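Local coordinates for uncharacterized protein TP-0789 domain-containing protein (Desulfovibrio piger ATCC 29098, PDB 4Z48) that is of unknown function but belongs to the LolA-like family, related to outer-membrane lipoprotein-sorting proteins, and probably works outside the cytoplasm, at residues 8-11 and 12-16. Sequence-based numbering, arbitrary orientation.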
loop_
_atom_site.group_PDB
_atom_site.type_symbol
_atom_site.label_atom_id
_atom_site.label_comp_id
_atom_site.label_asym_id
_atom_site.label_seq_id
_atom_site.Cartn_x
_atom_site.Cartn_y
_atom_site.Cartn_z
ATOM N N PRO A 8 6.723 -22.177 -13.005
ATOM C CA PRO A 8 6.980 -21.073 -12.058
ATOM C C PRO A 8 6.028 -19.876 -12.204
ATOM O O PRO A 8 5.919 -19.065 -11.276
ATOM C CB PRO A 8 8.416 -20.665 -12.385
ATOM C CG PRO A 8 8.599 -21.029 -13.817
ATOM C CD PRO A 8 7.815 -22.295 -13.997
ATOM N N VAL A 9 5.355 -19.759 -13.364
ATOM C CA VAL A 9 4.371 -18.701 -13.663
ATOM C C VAL A 9 3.072 -19.026 -12.892
ATOM O O VAL A 9 2.522 -18.165 -12.218
ATOM C CB VAL A 9 4.137 -18.595 -15.200
ATOM C CG1 VAL A 9 2.975 -17.657 -15.528
ATOM C CG2 VAL A 9 5.405 -18.148 -15.919
ATOM N N LYS A 10 2.567 -20.265 -13.042
ATOM C CA LYS A 10 1.371 -20.731 -12.340
ATOM C C LYS A 10 1.648 -20.771 -10.816
ATOM O O LYS A 10 0.796 -20.347 -10.048
ATOM C CB LYS A 10 0.953 -22.107 -12.864
ATOM C CG LYS A 10 -0.351 -22.645 -12.280
ATOM C CD LYS A 10 -0.509 -24.142 -12.592
ATOM C CE LYS A 10 -1.645 -24.804 -11.846
ATOM N NZ LYS A 10 -1.316 -25.036 -10.414
ATOM N N ALA A 11 2.829 -21.278 -10.389
ATOM C CA ALA A 11 3.206 -21.317 -8.967
ATOM C C ALA A 11 3.271 -19.889 -8.369
ATOM O O ALA A 11 2.918 -19.702 -7.206
ATOM C CB ALA A 11 4.542 -22.023 -8.771
ATOM N N GLY A 12 3.732 -18.922 -9.159
ATOM C CA GLY A 12 3.822 -17.532 -8.727
ATOM C C GLY A 12 2.433 -16.977 -8.494
ATOM O O GLY A 12 2.171 -16.378 -7.447
ATOM N N TYR A 13 1.497 -17.278 -9.437
ATOM C CA TYR A 13 0.102 -16.823 -9.321
ATOM C C TYR A 13 -0.571 -17.478 -8.099
ATOM O O TYR A 13 -1.278 -16.778 -7.376
ATOM C CB TYR A 13 -0.690 -17.096 -10.620
ATOM C CG TYR A 13 -2.179 -16.848 -10.530
ATOM C CD1 TYR A 13 -2.716 -15.603 -10.830
ATOM C CD2 TYR A 13 -3.061 -17.881 -10.205
ATOM C CE1 TYR A 13 -4.093 -15.375 -10.766
ATOM C CE2 TYR A 13 -4.434 -17.667 -10.139
ATOM C CZ TYR A 13 -4.947 -16.413 -10.422
ATOM O OH TYR A 13 -6.303 -16.214 -10.357
ATOM N N ASP A 14 -0.361 -18.802 -7.888
ATOM C CA ASP A 14 -0.964 -19.542 -6.782
ATOM C C ASP A 14 -0.527 -18.956 -5.412
ATOM O O ASP A 14 -1.364 -18.806 -4.513
ATOM C CB ASP A 14 -0.675 -21.036 -6.904
ATOM C CG ASP A 14 -1.488 -21.663 -8.039
ATOM O OD1 ASP A 14 -2.417 -20.994 -8.546
ATOM O OD2 ASP A 14 -1.195 -22.803 -8.414
ATOM N N LEU A 15 0.755 -18.564 -5.291
ATOM C CA LEU A 15 1.283 -17.907 -4.099
ATOM C C LEU A 15 0.617 -16.552 -3.890
ATOM O O LEU A 15 0.150 -16.277 -2.779
ATOM C CB LEU A 15 2.811 -17.740 -4.163
ATOM C CG LEU A 15 3.455 -16.993 -2.994
ATOM C CD1 LEU A 15 3.287 -17.761 -1.689
ATOM C CD2 LEU A 15 4.895 -16.712 -3.274
ATOM N N ALA A 16 0.548 -15.718 -4.959
ATOM C CA ALA A 16 -0.099 -14.411 -4.912
ATOM C C ALA A 16 -1.547 -14.534 -4.386
ATOM O O ALA A 16 -1.959 -13.704 -3.596
ATOM C CB ALA A 16 -0.073 -13.761 -6.289
#
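K10 and D14, four residues apart on the outer side of helix 8-20, are joined by a salt bridge with NZ 3.0 Å from OD2. The ammonium meets this oxygen nearly along its C-O axis, end-on to the carboxylate. The lysine chain runs extended through CE and bends only at its last torsion (chi4 -75°), which turns NZ to the acid. D14 completes the approach by holding CG beside its own backbone N, so that the carboxylate lies back over the preceding turn, with CG 3.3 Å from K10 O.

The same two residues are linked through the backbone, D14 N to K10 O at 2.9 Å, with an N-H...O angle of 160°. Y13 N to V9 O and L15 N to A11 O, both 3.1 Å, repeat this i to i+4 pattern. The first bond of the series is more bent: G12 N reaches P8 O at 3.0 Å, but at an angle of only 137° and with the donor well above the carbonyl plane. Beyond the segments, D7 OD1 accepts a hydrogen bond from V9 N and a weak one from K10 N, so that an aspartate just before the helix engages two amides of its first turn.

Away from the ion pair, the helix rests on strands: A11 touches L137, Y13 and A16 touch Y135, and L15 reaches Y149 and L151. The arrangement is consistent with an amphipathic alpha-helix, with an i to i+4 Lys-Asp bridge on its outer side and A11, L15 and A16 in contact with strands 133-143 and 146-155. It packs the N-terminal helix against one end of the antiparallel beta-structure of this LolA-like fold.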